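Local coordinates for fiber protein (Human adenovirus 14, PDB 3F0Y) that forms the trimeric knob at the tip of the viral fiber and probably engages the cellular receptor CD46, at residues E79-S84 against S170-I175; Y125-N130 against Q162-A167. All blocks are in the same frame, centred on the assembly; numbering follows the deposited sequence.

Interaction 1: E79-S84 against S170-I175; sequences ELFFDS and SYCIRI
Glu-79 to Phe-82 pair with Tyr-171 to Arg-174 as antiparallel neighbours at one edge of the knob's four-stranded sheet 73-82, 171-180, 151-160, 137-145. Leu-80 with Ile-173 and Phe-82 with Tyr-171 are the hydrogen-bonded pairs; Ile-173 N gives Leu-80 O a nearly straight bond of 2.9 Å (167°). Where 79-82 runs out, the ladder ends in a classic beta bulge: Phe-82 O takes both Ser-170 N at 2.8 Å and Tyr-171 N at 3.1 Å. Beyond it, a water donates to Ser-84 O and Tyr-171 OH, and that hydroxyl also bonds Glu-206. On the face bearing Leu-80, Phe-82 and Ile-173, Leu-80 packs on Leu-41 and Leu-43 of strand 39-48, part of the partner sheet of the antiparallel beta-sandwich. The other face carries a charged and aromatic row. Arg-174, extended from CG to NE, uses its NE in a salt bridge to Glu-79 OE2 at 3.1 Å, approaching from above the carboxylate plane. A water bridges the same oxygen to Arg-174 NH2. Arg-174 NH2 meets the edge of Phe-81 in the ring plane, 3.3 Å from Phe-81 CE2, the guanidinium standing 77° to the ring. Cys-172 SG lies at the same edge, 3.7 Å from Phe-81 CD2.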
ATOM      1  N   GLU A  79       0.987 -15.563  14.835  1.00 20.70           N
ATOM      2  CA  GLU A  79       1.558 -16.644  14.041  1.00 20.89           C
ATOM      3  C   GLU A  79       0.428 -17.427  13.387  1.00 20.90           C
ATOM      4  O   GLU A  79      -0.420 -17.992  14.078  1.00 20.71           O
ATOM      5  CB  GLU A  79       2.377 -17.584  14.922  1.00 21.02           C
ATOM      6  CG  GLU A  79       3.632 -16.966  15.509  1.00 21.51           C
ATOM      7  CD  GLU A  79       4.492 -17.990  16.220  1.00 21.65           C
ATOM      8  OE1 GLU A  79       3.952 -18.740  17.059  1.00 23.33           O
ATOM      9  OE2 GLU A  79       5.709 -18.051  15.939  1.00 23.53           O
ATOM     10  N   LEU A  80       0.420 -17.454  12.057  1.00 20.90           N
ATOM     11  CA  LEU A  80      -0.617 -18.145  11.300  1.00 20.97           C
ATOM     12  C   LEU A  80       0.015 -19.289  10.520  1.00 20.95           C
ATOM     13  O   LEU A  80       0.831 -19.063   9.628  1.00 20.89           O
ATOM     14  CB  LEU A  80      -1.326 -17.178  10.349  1.00 20.94           C
ATOM     15  CG  LEU A  80      -1.814 -15.860  10.959  1.00 20.97           C
ATOM     16  CD1 LEU A  80      -2.483 -15.012   9.894  1.00 20.92           C
ATOM     17  CD2 LEU A  80      -2.759 -16.101  12.131  1.00 20.88           C
ATOM     18  N   PHE A  81      -0.360 -20.514  10.876  1.00 21.07           N
ATOM     19  CA  PHE A  81       0.154 -21.713  10.230  1.00 21.12           C
ATOM     20  C   PHE A  81      -0.951 -22.369   9.416  1.00 21.21           C
ATOM     21  O   PHE A  81      -2.090 -22.472   9.873  1.00 21.14           O
ATOM     22  CB  PHE A  81       0.695 -22.687  11.275  1.00 21.20           C
ATOM     23  CG  PHE A  81       1.803 -22.112  12.114  1.00 21.15           C
ATOM     24  CD1 PHE A  81       1.569 -21.707  13.420  1.00 21.14           C
ATOM     25  CD2 PHE A  81       3.073 -21.950  11.585  1.00 21.33           C
ATOM     26  CE1 PHE A  81       2.589 -21.165  14.189  1.00 21.21           C
ATOM     27  CE2 PHE A  81       4.098 -21.413  12.346  1.00 21.36           C
ATOM     28  CZ  PHE A  81       3.856 -21.019  13.652  1.00 21.25           C
ATOM     29  N   PHE A  82      -0.602 -22.804   8.209  1.00 21.39           N
ATOM     30  CA  PHE A  82      -1.559 -23.403   7.286  1.00 21.49           C
ATOM     31  C   PHE A  82      -1.029 -24.738   6.773  1.00 21.70           C
ATOM     32  O   PHE A  82       0.176 -24.902   6.573  1.00 21.72           O
ATOM     33  CB  PHE A  82      -1.816 -22.466   6.104  1.00 21.38           C
ATOM     34  CG  PHE A  82      -2.248 -21.082   6.504  1.00 21.22           C
ATOM     35  CD1 PHE A  82      -1.307 -20.112   6.824  1.00 21.28           C
ATOM     36  CD2 PHE A  82      -3.595 -20.743   6.543  1.00 21.19           C
ATOM     37  CE1 PHE A  82      -1.701 -18.829   7.190  1.00 21.06           C
ATOM     38  CE2 PHE A  82      -3.997 -19.461   6.908  1.00 21.13           C
ATOM     39  CZ  PHE A  82      -3.049 -18.505   7.232  1.00 21.10           C
ATOM     40  N   ASP A  83      -1.937 -25.688   6.560  1.00 22.00           N
ATOM     41  CA  ASP A  83      -1.563 -26.998   6.024  1.00 22.24           C
ATOM     42  C   ASP A  83      -1.379 -26.935   4.506  1.00 22.41           C
ATOM     43  O   ASP A  83      -1.564 -25.878   3.897  1.00 22.30           O
ATOM     44  CB  ASP A  83      -2.589 -28.074   6.429  1.00 22.38           C
ATOM     45  CG  ASP A  83      -3.991 -27.799   5.902  1.00 22.75           C
ATOM     46  OD1 ASP A  83      -4.141 -27.110   4.871  1.00 23.03           O
ATOM     47  OD2 ASP A  83      -4.952 -28.293   6.529  1.00 23.64           O
ATOM     48  N   SER A  84      -1.026 -28.071   3.903  1.00 22.60           N
ATOM     49  CA  SER A  84      -0.751 -28.150   2.464  1.00 22.70           C
ATOM     50  C   SER A  84      -1.931 -27.751   1.566  1.00 22.74           C
ATOM     51  O   SER A  84      -1.732 -27.441   0.392  1.00 22.68           O
ATOM     52  CB  SER A  84      -0.281 -29.562   2.094  1.00 22.82           C
ATOM     53  OG  SER A  84      -1.279 -30.524   2.387  1.00 23.16           O
ATOM     54  N   SER A 170       2.654 -26.217   6.102  1.00 20.89           N
ATOM     55  CA  SER A 170       3.167 -25.976   4.752  1.00 20.39           C
ATOM     56  C   SER A 170       3.353 -24.493   4.434  1.00 19.87           C
ATOM     57  O   SER A 170       4.147 -24.145   3.562  1.00 19.67           O
ATOM     58  CB  SER A 170       2.232 -26.602   3.714  1.00 20.47           C
ATOM     59  OG  SER A 170       2.100 -27.997   3.925  1.00 20.52           O
ATOM     60  N   TYR A 171       2.602 -23.628   5.118  1.00 19.30           N
ATOM     61  CA  TYR A 171       2.706 -22.179   4.921  1.00 18.98           C
ATOM     62  C   TYR A 171       2.620 -21.440   6.248  1.00 18.63           C
ATOM     63  O   TYR A 171       1.912 -21.872   7.161  1.00 18.35           O
ATOM     64  CB  TYR A 171       1.606 -21.681   3.981  1.00 18.76           C
ATOM     65  CG  TYR A 171       1.529 -22.462   2.692  1.00 18.69           C
ATOM     66  CD1 TYR A 171       0.621 -23.509   2.544  1.00 18.49           C
ATOM     67  CD2 TYR A 171       2.380 -22.174   1.632  1.00 18.50           C
ATOM     68  CE1 TYR A 171       0.553 -24.235   1.366  1.00 18.52           C
ATOM     69  CE2 TYR A 171       2.321 -22.896   0.451  1.00 18.69           C
ATOM     70  CZ  TYR A 171       1.408 -23.926   0.324  1.00 18.66           C
ATOM     71  OH  TYR A 171       1.353 -24.640  -0.848  1.00 18.85           O
ATOM     72  N   CYS A 172       3.343 -20.323   6.347  1.00 18.64           N
ATOM     73  CA  CYS A 172       3.367 -19.519   7.567  1.00 18.65           C
ATOM     74  C   CYS A 172       3.274 -18.028   7.267  1.00 18.35           C
ATOM     75  O   CYS A 172       3.886 -17.533   6.315  1.00 18.07           O
ATOM     76  CB  CYS A 172       4.653 -19.775   8.359  1.00 18.74           C
ATOM     77  SG  CYS A 172       5.081 -21.501   8.565  1.00 20.59           S
ATOM     78  N   ILE A 173       2.500 -17.327   8.089  1.00 18.11           N
ATOM     79  CA  ILE A 173       2.505 -15.873   8.129  1.00 17.98           C
ATOM     80  C   ILE A 173       2.652 -15.473   9.592  1.00 17.76           C
ATOM     81  O   ILE A 173       1.780 -15.759  10.408  1.00 17.59           O
ATOM     82  CB  ILE A 173       1.200 -15.272   7.561  1.00 17.95           C
ATOM     83  CG1 ILE A 173       0.960 -15.744   6.123  1.00 17.99           C
ATOM     84  CG2 ILE A 173       1.255 -13.752   7.607  1.00 18.06           C
ATOM     85  CD1 ILE A 173      -0.362 -15.275   5.545  1.00 18.01           C
ATOM     86  N   ARG A 174       3.774 -14.839   9.919  1.00 17.68           N
ATOM     87  CA  ARG A 174       4.032 -14.362  11.272  1.00 17.70           C
ATOM     88  C   ARG A 174       4.082 -12.843  11.248  1.00 17.48           C
ATOM     89  O   ARG A 174       4.965 -12.262  10.625  1.00 17.46           O
ATOM     90  CB  ARG A 174       5.354 -14.917  11.792  1.00 17.78           C
ATOM     91  CG  ARG A 174       5.380 -16.426  11.970  1.00 17.92           C
ATOM     92  CD  ARG A 174       6.659 -16.848  12.668  1.00 18.27           C
ATOM     93  NE  ARG A 174       6.704 -18.276  12.989  1.00 18.48           N
ATOM     94  CZ  ARG A 174       7.246 -19.221  12.221  1.00 19.11           C
ATOM     95  NH1 ARG A 174       7.789 -18.927  11.043  1.00 19.61           N
ATOM     96  NH2 ARG A 174       7.238 -20.481  12.640  1.00 19.25           N
ATOM     97  N   ILE A 175       3.124 -12.210  11.920  1.00 17.33           N
ATOM     98  CA  ILE A 175       3.009 -10.756  11.940  1.00 17.21           C
ATOM     99  C   ILE A 175       3.338 -10.255  13.338  1.00 17.08           C
ATOM    100  O   ILE A 175       2.631 -10.570  14.292  1.00 16.99           O
ATOM    101  CB  ILE A 175       1.584 -10.296  11.565  1.00 17.17           C
ATOM    102  CG1 ILE A 175       1.103 -10.996  10.288  1.00 17.21           C
ATOM    103  CG2 ILE A 175       1.546  -8.788  11.383  1.00 17.20           C
ATOM    104  CD1 ILE A 175      -0.361 -10.754   9.981  1.00 17.22           C
TER
HETATM  105  O   HOH W   1       6.902 -20.424  15.913  1.00 39.16           O
HETATM  106  O   HOH W   2       0.974 -27.186  -0.560  1.00 28.05           O

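Interaction 2: Y125-N130 against Q162-A167; sequences YPFNNN and QRAIRA
A single backbone bridge joins Phe-127 to Gln-162, their CA atoms 4.1 Å apart, between two segments that are otherwise irregular. Its firm bond runs from Asn-128 N to Gln-162 O, 2.8 Å long and close to straight at 169°; the return bond, Gln-162 N to Pro-126 O, is weak and bent to 131°. Pro-126 O has a second donor in Asn-136 ND2, and the preceding Tyr-125 packs on Phe-55 of a second subunit. The phenyl ring of Phe-127 lies against the backbone that leads from Gln-162 to Ala-164. With CG anti to the carbonyl carbon (chi1 -78°), the ring slants across that run of backbone. Gln-162 N sits over one face, 3.8 Å above the plane and displaced toward the rim, while the carbonyl carbon of Arg-163 meets the edge in plane, 3.7 Å from Phe-127 CE2. Ala-164 adds its methyl, CB standing 4.0 Å from the same CE2. Next to the ring, a water spans the two segments, donating to Asn-128 OD1 at 2.6 Å and accepting from Ala-164 N at 2.7 Å, so the peptide N-H of Ala-164 is satisfied through solvent. The contact thus ties the long loop ahead of strand 137-145 to the loop between strands 151-160 and 171-180, and Phe-127 also touches Cys-172 on the latter strand.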
ATOM      1  N   TYR A 125       9.016 -17.234  -1.110  1.00 17.78           N
ATOM      2  CA  TYR A 125       9.328 -17.217   0.320  1.00 18.02           C
ATOM      3  C   TYR A 125       9.629 -18.645   0.782  1.00 18.29           C
ATOM      4  O   TYR A 125       8.737 -19.360   1.251  1.00 18.24           O
ATOM      5  CB  TYR A 125       8.158 -16.602   1.097  1.00 17.61           C
ATOM      6  CG  TYR A 125       7.612 -15.377   0.403  1.00 17.28           C
ATOM      7  CD1 TYR A 125       6.387 -15.411  -0.256  1.00 16.97           C
ATOM      8  CD2 TYR A 125       8.348 -14.200   0.359  1.00 16.87           C
ATOM      9  CE1 TYR A 125       5.898 -14.299  -0.915  1.00 16.83           C
ATOM     10  CE2 TYR A 125       7.867 -13.080  -0.296  1.00 16.92           C
ATOM     11  CZ  TYR A 125       6.641 -13.136  -0.934  1.00 17.01           C
ATOM     12  OH  TYR A 125       6.151 -12.033  -1.591  1.00 16.51           O
ATOM     13  N   PRO A 126      10.892 -19.074   0.629  1.00 18.76           N
ATOM     14  CA  PRO A 126      11.248 -20.462   0.892  1.00 19.18           C
ATOM     15  C   PRO A 126      11.289 -20.823   2.371  1.00 19.58           C
ATOM     16  O   PRO A 126      11.261 -19.941   3.231  1.00 19.48           O
ATOM     17  CB  PRO A 126      12.645 -20.585   0.277  1.00 19.13           C
ATOM     18  CG  PRO A 126      13.206 -19.223   0.337  1.00 19.14           C
ATOM     19  CD  PRO A 126      12.055 -18.279   0.192  1.00 18.82           C
ATOM     20  N   PHE A 127      11.331 -22.124   2.641  1.00 20.03           N
ATOM     21  CA  PHE A 127      11.581 -22.644   3.979  1.00 20.47           C
ATOM     22  C   PHE A 127      13.024 -23.118   4.064  1.00 20.92           C
ATOM     23  O   PHE A 127      13.548 -23.694   3.107  1.00 21.04           O
ATOM     24  CB  PHE A 127      10.655 -23.821   4.295  1.00 20.39           C
ATOM     25  CG  PHE A 127       9.264 -23.417   4.669  1.00 20.38           C
ATOM     26  CD1 PHE A 127       8.269 -23.337   3.706  1.00 20.12           C
ATOM     27  CD2 PHE A 127       8.943 -23.129   5.988  1.00 20.07           C
ATOM     28  CE1 PHE A 127       6.983 -22.973   4.049  1.00 20.10           C
ATOM     29  CE2 PHE A 127       7.655 -22.761   6.340  1.00 20.24           C
ATOM     30  CZ  PHE A 127       6.671 -22.681   5.368  1.00 20.29           C
ATOM     31  N   ASN A 128      13.655 -22.866   5.209  1.00 21.51           N
ATOM     32  CA  ASN A 128      14.975 -23.418   5.530  1.00 21.88           C
ATOM     33  C   ASN A 128      16.032 -23.136   4.467  1.00 22.19           C
ATOM     34  O   ASN A 128      16.828 -24.012   4.120  1.00 22.63           O
ATOM     35  CB  ASN A 128      14.861 -24.928   5.772  1.00 22.23           C
ATOM     36  CG  ASN A 128      13.800 -25.275   6.797  1.00 23.01           C
ATOM     37  OD1 ASN A 128      13.534 -24.501   7.716  1.00 24.37           O
ATOM     38  ND2 ASN A 128      13.185 -26.443   6.643  1.00 24.13           N
ATOM     39  N   ASN A 129      16.021 -21.912   3.944  1.00 22.22           N
ATOM     40  CA  ASN A 129      16.997 -21.477   2.955  1.00 22.13           C
ATOM     41  C   ASN A 129      17.731 -20.254   3.493  1.00 22.17           C
ATOM     42  O   ASN A 129      17.247 -19.127   3.380  1.00 22.11           O
ATOM     43  CB  ASN A 129      16.308 -21.163   1.623  1.00 22.07           C
ATOM     44  CG  ASN A 129      17.287 -21.039   0.466  1.00 22.19           C
ATOM     45  OD1 ASN A 129      18.431 -20.616   0.641  1.00 22.37           O
ATOM     46  ND2 ASN A 129      16.837 -21.406  -0.727  1.00 21.73           N
ATOM     47  N   ASN A 130      18.897 -20.492   4.088  1.00 22.11           N
ATOM     48  CA  ASN A 130      19.699 -19.427   4.689  1.00 22.07           C
ATOM     49  C   ASN A 130      20.129 -18.360   3.681  1.00 21.82           C
ATOM     50  O   ASN A 130      20.162 -17.174   4.008  1.00 21.72           O
ATOM     51  CB  ASN A 130      20.939 -20.013   5.380  1.00 22.33           C
ATOM     52  CG  ASN A 130      20.595 -20.836   6.615  1.00 23.23           C
ATOM     53  OD1 ASN A 130      19.479 -20.776   7.136  1.00 24.92           O
ATOM     54  ND2 ASN A 130      21.566 -21.604   7.094  1.00 24.41           N
ATOM     55  N   GLN A 162       9.673 -19.386   5.751  1.00 21.46           N
ATOM     56  CA  GLN A 162      10.995 -19.425   6.401  1.00 21.77           C
ATOM     57  C   GLN A 162      11.223 -20.658   7.278  1.00 22.02           C
ATOM     58  O   GLN A 162      12.148 -21.434   7.029  1.00 22.14           O
ATOM     59  CB  GLN A 162      11.275 -18.139   7.200  1.00 21.81           C
ATOM     60  CG  GLN A 162      12.627 -18.114   7.913  1.00 22.47           C
ATOM     61  CD  GLN A 162      13.780 -18.493   7.008  1.00 24.09           C
ATOM     62  OE1 GLN A 162      13.937 -17.936   5.924  1.00 25.91           O
ATOM     63  NE2 GLN A 162      14.594 -19.447   7.448  1.00 25.52           N
ATOM     64  N   ARG A 163      10.405 -20.827   8.311  1.00 22.32           N
ATOM     65  CA  ARG A 163      10.583 -21.945   9.229  1.00 22.98           C
ATOM     66  C   ARG A 163       9.235 -22.529   9.663  1.00 23.11           C
ATOM     67  O   ARG A 163       8.319 -21.801  10.044  1.00 23.05           O
ATOM     68  CB  ARG A 163      11.468 -21.516  10.415  1.00 23.05           C
ATOM     69  CG  ARG A 163      10.811 -21.419  11.784  1.00 23.88           C
ATOM     70  CD  ARG A 163      11.783 -20.840  12.814  1.00 24.37           C
ATOM     71  NE  ARG A 163      11.437 -19.465  13.174  1.00 25.84           N
ATOM     72  CZ  ARG A 163      10.550 -19.122  14.108  1.00 26.46           C
ATOM     73  NH1 ARG A 163       9.898 -20.047  14.806  1.00 27.35           N
ATOM     74  NH2 ARG A 163      10.312 -17.839  14.350  1.00 26.76           N
ATOM     75  N   ALA A 164       9.113 -23.849   9.558  1.00 23.52           N
ATOM     76  CA  ALA A 164       7.908 -24.561   9.976  1.00 23.76           C
ATOM     77  C   ALA A 164       8.102 -25.080  11.394  1.00 24.10           C
ATOM     78  O   ALA A 164       9.233 -25.298  11.827  1.00 24.35           O
ATOM     79  CB  ALA A 164       7.617 -25.711   9.025  1.00 23.83           C
ATOM     80  N   ILE A 165       6.997 -25.271  12.112  1.00 24.42           N
ATOM     81  CA  ILE A 165       7.041 -25.767  13.494  1.00 24.44           C
ATOM     82  C   ILE A 165       6.534 -27.207  13.638  1.00 24.59           C
ATOM     83  O   ILE A 165       6.727 -27.831  14.681  1.00 24.79           O
ATOM     84  CB  ILE A 165       6.252 -24.843  14.461  1.00 24.54           C
ATOM     85  CG1 ILE A 165       4.767 -24.768  14.084  1.00 24.62           C
ATOM     86  CG2 ILE A 165       6.861 -23.448  14.470  1.00 24.47           C
ATOM     87  CD1 ILE A 165       3.917 -24.104  15.146  1.00 24.63           C
ATOM     88  N   ARG A 166       5.880 -27.719  12.596  1.00 24.57           N
ATOM     89  CA  ARG A 166       5.368 -29.087  12.590  1.00 24.46           C
ATOM     90  C   ARG A 166       5.315 -29.594  11.149  1.00 24.40           C
ATOM     91  O   ARG A 166       5.252 -28.798  10.206  1.00 24.49           O
ATOM     92  CB  ARG A 166       3.983 -29.136  13.244  1.00 24.52           C
ATOM     93  CG  ARG A 166       3.597 -30.506  13.795  1.00 24.61           C
ATOM     94  CD  ARG A 166       2.404 -30.433  14.743  1.00 24.75           C
ATOM     95  NE  ARG A 166       1.158 -30.088  14.059  1.00 24.95           N
ATOM     96  CZ  ARG A 166      -0.042 -30.032  14.638  1.00 25.16           C
ATOM     97  NH1 ARG A 166      -0.189 -30.297  15.929  1.00 25.34           N
ATOM     98  NH2 ARG A 166      -1.109 -29.711  13.917  1.00 25.48           N
ATOM     99  N   ALA A 167       5.337 -30.917  10.984  1.00 24.24           N
ATOM    100  CA  ALA A 167       5.414 -31.545   9.658  1.00 24.05           C
ATOM    101  C   ALA A 167       4.292 -31.122   8.707  1.00 23.88           C
ATOM    102  O   ALA A 167       4.502 -31.033   7.495  1.00 23.97           O
ATOM    103  CB  ALA A 167       5.435 -33.067   9.793  1.00 24.19           C
TER
HETATM  104  O   HOH W   3      11.290 -25.239   8.829  1.00 29.26           O

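Overall arrangement
Strand 73-82 comes first along the chain, followed by 125-130, then 162-167 and finally 170-175, so both halves of interaction 2 fall between those of interaction 1. Their centres are about 10 Å apart, on the same side of the chain's centre. Interaction 1 is buried sheet pairing; interaction 2 is a partly buried loop contact lying farther out. The short run from 162-167 into strand 171-180 connects them, and they touch directly: Arg-174 NH1 probably hydrogen-bonds Arg-163 O, Ile-165 packs on Phe-81, and Phe-127 comes up against Ser-170. The loops are thereby anchored on the face of the sheet that bears Phe-81, Cys-172 and Arg-174.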